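Local coordinates for protein ferredoxin (Mycobacterium smegmatis, PDB 2V2K) that transfers electrons through two iron-sulfur clusters, serving as a 7Fe-type ferredoxin in metabolic redox reactions, at residues Y2-P7 / L32-D37; G28-Y33 / Q95-L100. One frame throughout, in Å; residues are numbered along the deposited sequence. Where two conformers were deposited one is given.

Overall arrangement
Interactions 1 and 2 follow one strand, 32-34, outward from the middle of a small electron carrier, their centres about 11 Å apart. Interaction 1 (2-7 with 32-37) is buried near the centre of the chain, and four of its side chains border the two bound clusters. Interaction 2 (28-33 with 95-100) begins at the turn leading into the same strand and fastens it to the C-terminal part of the chain. Leu-32 and Tyr-33 belong to both, and Met-31 of interaction 2 rests on interaction 1, its CE 3.3 Å from Ile-4 O. The Met-31 side chain is also about 6 Å from a cluster, measured between nearest atoms.

Interaction 1: residues Y2-P7 / L32-D37; sequences YVIAEP and LYIHPD. With F3S (Fe3-s4 cluster), chain C; F3S (Fe3-s4 cluster), chain D.
Ile-4 lays its CG1 branch across that of Ile-34 at about a right angle, with Ile-4 CG1 3.8 Å from Ile-34 CG1. In both residues CG1 stands anti to the carbonyl carbon (chi1 -55° and -68°), which turns the two branches towards each other between the strands. Each isoleucine also covers a carbonyl of the opposite strand: Ile-4 CG2 lies 3.5 Å from Leu-32 O, and Ile-34 CG2 meets Tyr-2 O at 3.3 Å. The two carbonyls fare differently. Tyr-2 O and Ile-34 O are joined by a water that donates to each, 2.8 Å from Tyr-2 O and equally far from Ile-34 O, whereas Leu-32 O is buried beneath aliphatic carbon without a polar partner. Strands 2-4 and 32-34 run antiparallel at 164°, yet each pairs with a different neighbour, 54-56 and 25-27 respectively. This is the pair of two-stranded antiparallel sheets of the dicluster bacterial ferredoxin fold, with its approximate twofold repeat; Asn-71 of helix 67-73 spans the strands by bonding Ile-4 O and Ile-34 N. Towards the clusters, both of which are Fe3-S4 here, Leu-32 CD1 approaches S1 of the chain D cluster at 3.7 Å. At the other end Tyr-2 brings one face of its ring over S1 of the chain C cluster, and Tyr-2 CB touches Ile-34 CD1 at 3.8 Å.

Interaction 2: residues G28-Y33 / Q95-L100; sequences GARMLY and QAIKDL
Arg-30 reaches over the end of the 95-100 segment and grips Leu-100 O end-on with both terminal nitrogens, its chain bent at chi2 and chi3 to fold the guanidinium towards that carbonyl. The shorter bond, from Arg-30 NH1 to Leu-100 O, measures 2.9 Å with an N-H...O angle of 148°. The other, from Arg-30 NH2 to Leu-100 O at 3.1 Å, is more bent and arrives from above the carbonyl, 61° out of its plane. The acceptor nevertheless lies close to the guanidinium plane, so the pair of bonds limits rotation of that group. Arg-30 NE forms a salt bridge with Asp-10, leaving the charged head held between the N-terminal part of the chain and its C-terminal part. Here the turn joining the hairpin strands 25-27 and 32-34, closed by a backbone bond from Gly-28 N to Met-31 O, receives the C-terminal extension that follows the two-cluster core, as in the longer 7Fe ferredoxins. The apolar half of the contact centres on Ile-97. Its CG2, anti to the backbone N, points between two groups: Ile-97 CG2 is 3.6 Å from Arg-30 CB and 3.4 Å from Tyr-33 OH. Arg-30 and Tyr-33 each run alongside Ile-97 but point the other way. Met-31 instead crosses Ile-97 at about a right angle, Met-31 SD resting 4.0 Å from Ile-97 CG1. Tyr-33 OH is hydrogen-bonded to Asp-93, which also binds the backbone N of Ala-29 and Arg-30, while Tyr-67 of helix 67-73 touches Met-31, Ile-97 and Leu-100.

Interaction 1: residues Y2-P7 / L32-D37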
loop_
_atom_site.group_PDB
_atom_site.type_symbol
_atom_site.label_atom_id
_atom_site.label_comp_id
_atom_site.label_asym_id
_atom_site.label_seq_id
_atom_site.Cartn_x
_atom_site.Cartn_y
_atom_site.Cartn_z
ATOM N N TYR A 2 5.281 -6.173 4.469
ATOM C CA TYR A 2 4.402 -6.576 3.403
ATOM C C TYR A 2 4.257 -5.375 2.420
ATOM O O TYR A 2 4.608 -4.230 2.756
ATOM C CB TYR A 2 3.053 -7.046 3.973
ATOM C CG TYR A 2 3.108 -8.453 4.553
ATOM C CD1 TYR A 2 2.336 -9.479 4.014
ATOM C CD2 TYR A 2 3.974 -8.769 5.598
ATOM C CE1 TYR A 2 2.393 -10.775 4.537
ATOM C CE2 TYR A 2 4.039 -10.060 6.127
ATOM C CZ TYR A 2 3.243 -11.052 5.598
ATOM O OH TYR A 2 3.305 -12.338 6.116
ATOM N N VAL A 3 3.789 -5.679 1.214
ATOM C CA VAL A 3 3.774 -4.767 0.049
ATOM C C VAL A 3 2.424 -4.860 -0.680
ATOM O O VAL A 3 1.943 -5.965 -0.952
ATOM C CB VAL A 3 4.930 -5.090 -0.943
ATOM C CG1 VAL A 3 4.862 -4.186 -2.164
ATOM C CG2 VAL A 3 6.272 -4.967 -0.220
ATOM N N ILE A 4 1.809 -3.708 -0.978
ATOM C CA ILE A 4 0.642 -3.660 -1.862
ATOM C C ILE A 4 1.140 -3.452 -3.310
ATOM O O ILE A 4 1.895 -2.517 -3.602
ATOM C CB ILE A 4 -0.375 -2.568 -1.418
ATOM C CG1 ILE A 4 -0.788 -2.782 0.053
ATOM C CG2 ILE A 4 -1.595 -2.575 -2.334
ATOM C CD1 ILE A 4 -1.831 -1.810 0.596
ATOM N N ALA A 5 0.684 -4.330 -4.204
ATOM C CA ALA A 5 1.074 -4.327 -5.628
ATOM C C ALA A 5 -0.097 -3.890 -6.558
ATOM O O ALA A 5 -1.167 -3.457 -6.073
ATOM C CB ALA A 5 1.601 -5.737 -6.017
ATOM N N GLU A 6 0.104 -4.026 -7.877
ATOM C CA GLU A 6 -0.776 -3.432 -8.919
ATOM C C GLU A 6 -2.282 -3.723 -8.852
ATOM O O GLU A 6 -3.062 -2.856 -9.217
ATOM C CB GLU A 6 -0.265 -3.782 -10.339
ATOM C CG GLU A 6 -0.897 -2.909 -11.464
ATOM C CD GLU A 6 -0.003 -2.732 -12.713
ATOM O OE1 GLU A 6 1.150 -2.233 -12.607
ATOM O OE2 GLU A 6 -0.474 -3.053 -13.826
ATOM N N PRO A 7 -2.707 -4.919 -8.367
ATOM C CA PRO A 7 -4.156 -5.172 -8.301
ATOM C C PRO A 7 -4.996 -4.212 -7.466
ATOM O O PRO A 7 -6.191 -4.085 -7.728
ATOM C CB PRO A 7 -4.248 -6.594 -7.745
ATOM C CG PRO A 7 -2.943 -7.208 -8.096
ATOM C CD PRO A 7 -1.943 -6.101 -7.937
ATOM N N LEU A 32 -3.721 1.939 -1.928
ATOM C CA LEU A 32 -3.182 1.982 -0.568
ATOM C C LEU A 32 -1.716 1.506 -0.566
ATOM O O LEU A 32 -1.276 0.837 -1.487
ATOM C CB LEU A 32 -4.021 1.154 0.406
ATOM C CG LEU A 32 -5.162 1.968 1.000
ATOM C CD1 LEU A 32 -6.162 2.298 -0.123
ATOM C CD2 LEU A 32 -5.834 1.249 2.162
ATOM N N TYR A 33 -0.989 1.908 0.478
ATOM C CA TYR A 33 0.464 1.711 0.622
ATOM C C TYR A 33 0.799 1.296 2.054
ATOM O O TYR A 33 0.297 1.906 3.020
ATOM C CB TYR A 33 1.214 3.004 0.283
ATOM C CG TYR A 33 0.932 3.607 -1.097
ATOM C CD1 TYR A 33 -0.175 4.445 -1.325
ATOM C CD2 TYR A 33 1.774 3.346 -2.162
ATOM C CE1 TYR A 33 -0.415 5.000 -2.598
ATOM C CE2 TYR A 33 1.541 3.889 -3.432
ATOM C CZ TYR A 33 0.452 4.720 -3.632
ATOM O OH TYR A 33 0.252 5.233 -4.899
ATOM N N ILE A 34 1.599 0.250 2.204
ATOM C CA ILE A 34 2.066 -0.229 3.535
ATOM C C ILE A 34 3.362 0.488 3.881
ATOM O O ILE A 34 4.333 0.450 3.091
ATOM C CB ILE A 34 2.271 -1.758 3.569
ATOM C CG1 ILE A 34 0.903 -2.452 3.445
ATOM C CG2 ILE A 34 3.079 -2.178 4.820
ATOM C CD1 ILE A 34 0.923 -3.973 3.286
ATOM N N HIS A 35 3.401 1.133 5.047
ATOM C CA HIS A 35 4.622 1.832 5.469
ATOM C C HIS A 35 5.667 0.825 5.911
ATOM O O HIS A 35 5.454 0.146 6.919
ATOM C CB HIS A 35 4.324 2.791 6.627
ATOM C CG HIS A 35 5.367 3.831 6.814
ATOM N ND1 HIS A 35 6.711 3.543 6.774
ATOM C CD2 HIS A 35 5.273 5.165 7.026
ATOM C CE1 HIS A 35 7.402 4.657 6.936
ATOM N NE2 HIS A 35 6.555 5.657 7.070
ATOM N N PRO A 36 6.785 0.723 5.169
ATOM C CA PRO A 36 7.793 -0.314 5.435
ATOM C C PRO A 36 8.580 -0.172 6.747
ATOM O O PRO A 36 9.215 -1.140 7.186
ATOM C CB PRO A 36 8.764 -0.179 4.252
ATOM C CG PRO A 36 8.630 1.166 3.805
ATOM C CD PRO A 36 7.208 1.584 4.044
ATOM N N ASP A 37 8.565 1.019 7.345
ATOM C CA ASP A 37 9.219 1.262 8.640
ATOM C C ASP A 37 8.247 1.169 9.833
ATOM O O ASP A 37 8.670 1.323 10.976
ATOM C CB ASP A 37 9.903 2.628 8.625
ATOM C CG ASP A 37 10.840 2.799 7.438
ATOM O OD1 ASP A 37 11.690 1.906 7.211
ATOM O OD2 ASP A 37 10.737 3.827 6.738
HETATM FE FE1 F3S C . 2.195 -5.190 8.184
HETATM FE FE3 F3S C . -0.168 -6.231 7.255
HETATM FE FE4 F3S C . -0.123 -4.550 9.368
HETATM S S1 F3S C . 1.805 -7.335 7.537
HETATM S S2 F3S C . 1.849 -5.009 10.450
HETATM S S3 F3S C . 0.518 -4.029 7.176
HETATM S S4 F3S C . -1.450 -6.443 9.161
HETATM FE FE1 F3S D . -6.510 -3.247 0.634
HETATM FE FE3 F3S D . -6.189 -2.500 -1.886
HETATM FE FE4 F3S D . -6.873 -4.998 -1.329
HETATM S S1 F3S D . -7.103 -1.306 -0.377
HETATM S S2 F3S D . -8.086 -4.880 0.548
HETATM S S3 F3S D . -4.987 -3.894 -0.796
HETATM S S4 F3S D . -7.519 -3.675 -3.099
HETATM O O HOH W 1 5.724 -1.736 2.011
#

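Interaction 2: residues G28-Y33 / Q95-L100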
loop_
_atom_site.group_PDB
_atom_site.type_symbol
_atom_site.label_atom_id
_atom_site.label_comp_id
_atom_site.label_asym_id
_atom_site.label_seq_id
_atom_site.Cartn_x
_atom_site.Cartn_y
_atom_site.Cartn_z
ATOM N N GLY A 28 -3.652 6.565 -0.803
ATOM C CA GLY A 28 -3.355 7.550 -1.855
ATOM C C GLY A 28 -4.568 7.707 -2.776
ATOM O O GLY A 28 -5.613 7.100 -2.555
ATOM N N ALA A 29 -4.418 8.526 -3.810
ATOM C CA ALA A 29 -5.430 8.680 -4.845
ATOM C C ALA A 29 -5.679 7.401 -5.646
ATOM O O ALA A 29 -6.824 7.124 -6.014
ATOM C CB ALA A 29 -5.025 9.811 -5.793
ATOM N N ARG A 30 -4.616 6.641 -5.943
ATOM C CA ARG A 30 -4.687 5.470 -6.821
ATOM C C ARG A 30 -4.744 4.108 -6.125
ATOM O O ARG A 30 -5.280 3.150 -6.687
ATOM C CB ARG A 30 -3.475 5.435 -7.774
ATOM C CG ARG A 30 -3.309 6.640 -8.658
ATOM C CD ARG A 30 -4.495 6.886 -9.579
ATOM N NE ARG A 30 -4.756 5.824 -10.562
ATOM C CZ ARG A 30 -4.099 5.646 -11.712
ATOM N NH1 ARG A 30 -3.082 6.434 -12.053
ATOM N NH2 ARG A 30 -4.452 4.663 -12.537
ATOM N N MET A 31 -4.140 4.011 -4.947
ATOM C CA MET A 31 -4.054 2.731 -4.209
ATOM C C MET A 31 -3.750 3.009 -2.731
ATOM O O MET A 31 -3.609 4.167 -2.333
ATOM C CB MET A 31 -2.989 1.781 -4.824
ATOM C CG MET A 31 -1.579 2.333 -4.842
ATOM S SD MET A 31 -0.380 1.291 -5.715
ATOM C CE MET A 31 -0.171 -0.096 -4.609
ATOM N N LEU A 32 -3.721 1.939 -1.928
ATOM C CA LEU A 32 -3.182 1.982 -0.568
ATOM C C LEU A 32 -1.716 1.506 -0.566
ATOM O O LEU A 32 -1.276 0.837 -1.487
ATOM C CB LEU A 32 -4.021 1.154 0.406
ATOM C CG LEU A 32 -5.162 1.968 1.000
ATOM C CD1 LEU A 32 -6.162 2.298 -0.123
ATOM C CD2 LEU A 32 -5.834 1.249 2.162
ATOM N N TYR A 33 -0.989 1.908 0.478
ATOM C CA TYR A 33 0.464 1.711 0.622
ATOM C C TYR A 33 0.799 1.296 2.054
ATOM O O TYR A 33 0.297 1.906 3.020
ATOM C CB TYR A 33 1.214 3.004 0.283
ATOM C CG TYR A 33 0.932 3.607 -1.097
ATOM C CD1 TYR A 33 -0.175 4.445 -1.325
ATOM C CD2 TYR A 33 1.774 3.346 -2.162
ATOM C CE1 TYR A 33 -0.415 5.000 -2.598
ATOM C CE2 TYR A 33 1.541 3.889 -3.432
ATOM C CZ TYR A 33 0.452 4.720 -3.632
ATOM O OH TYR A 33 0.252 5.233 -4.899
ATOM N N GLN A 95 5.293 9.093 -8.713
ATOM C CA GLN A 95 5.127 9.329 -10.159
ATOM C C GLN A 95 4.739 8.070 -10.952
ATOM O O GLN A 95 3.791 8.099 -11.750
ATOM C CB GLN A 95 6.391 9.940 -10.758
ATOM C CG GLN A 95 6.175 10.614 -12.116
ATOM C CD GLN A 95 5.190 11.784 -12.056
ATOM O OE1 GLN A 95 5.357 12.709 -11.254
ATOM N NE2 GLN A 95 4.157 11.743 -12.911
ATOM N N ALA A 96 5.471 6.983 -10.706
ATOM C CA ALA A 96 5.267 5.696 -11.382
ATOM C C ALA A 96 3.830 5.184 -11.299
ATOM O O ALA A 96 3.340 4.567 -12.243
ATOM C CB ALA A 96 6.229 4.638 -10.810
ATOM N N ILE A 97 3.161 5.425 -10.174
ATOM C CA ILE A 97 1.760 5.021 -9.986
ATOM C C ILE A 97 0.795 6.107 -10.530
ATOM O O ILE A 97 -0.252 5.789 -11.114
ATOM C CB ILE A 97 1.465 4.646 -8.489
ATOM C CG1 ILE A 97 2.030 3.261 -8.167
ATOM C CG2 ILE A 97 -0.039 4.584 -8.191
ATOM C CD1 ILE A 97 3.479 3.206 -8.079
ATOM N N LYS A 98 1.143 7.380 -10.349
ATOM C CA LYS A 98 0.336 8.477 -10.897
ATOM C C LYS A 98 0.186 8.352 -12.408
ATOM O O LYS A 98 -0.857 8.678 -12.952
ATOM C CB LYS A 98 0.965 9.834 -10.591
ATOM C CG LYS A 98 0.644 10.344 -9.221
ATOM C CD LYS A 98 0.978 11.820 -9.098
ATOM C CE LYS A 98 2.463 12.064 -9.040
ATOM N NZ LYS A 98 2.725 13.437 -8.541
ATOM N N ASP A 99 1.239 7.892 -13.076
ATOM C CA ASP A 99 1.256 7.791 -14.525
ATOM C C ASP A 99 0.472 6.622 -15.105
ATOM O O ASP A 99 0.180 6.634 -16.287
ATOM C CB ASP A 99 2.696 7.697 -15.022
ATOM C CG ASP A 99 3.470 9.001 -14.854
ATOM O OD1 ASP A 99 2.848 10.089 -14.688
ATOM O OD2 ASP A 99 4.720 8.926 -14.896
ATOM N N LEU A 100 0.117 5.621 -14.301
ATOM C CA LEU A 100 -0.650 4.488 -14.832
ATOM C C LEU A 100 -2.000 4.927 -15.439
ATOM O O LEU A 100 -2.700 5.724 -14.846
ATOM C CB LEU A 100 -0.919 3.461 -13.725
ATOM C CG LEU A 100 0.275 2.712 -13.148
ATOM C CD1 LEU A 100 -0.194 1.895 -11.963
ATOM C CD2 LEU A 100 0.928 1.823 -14.181
#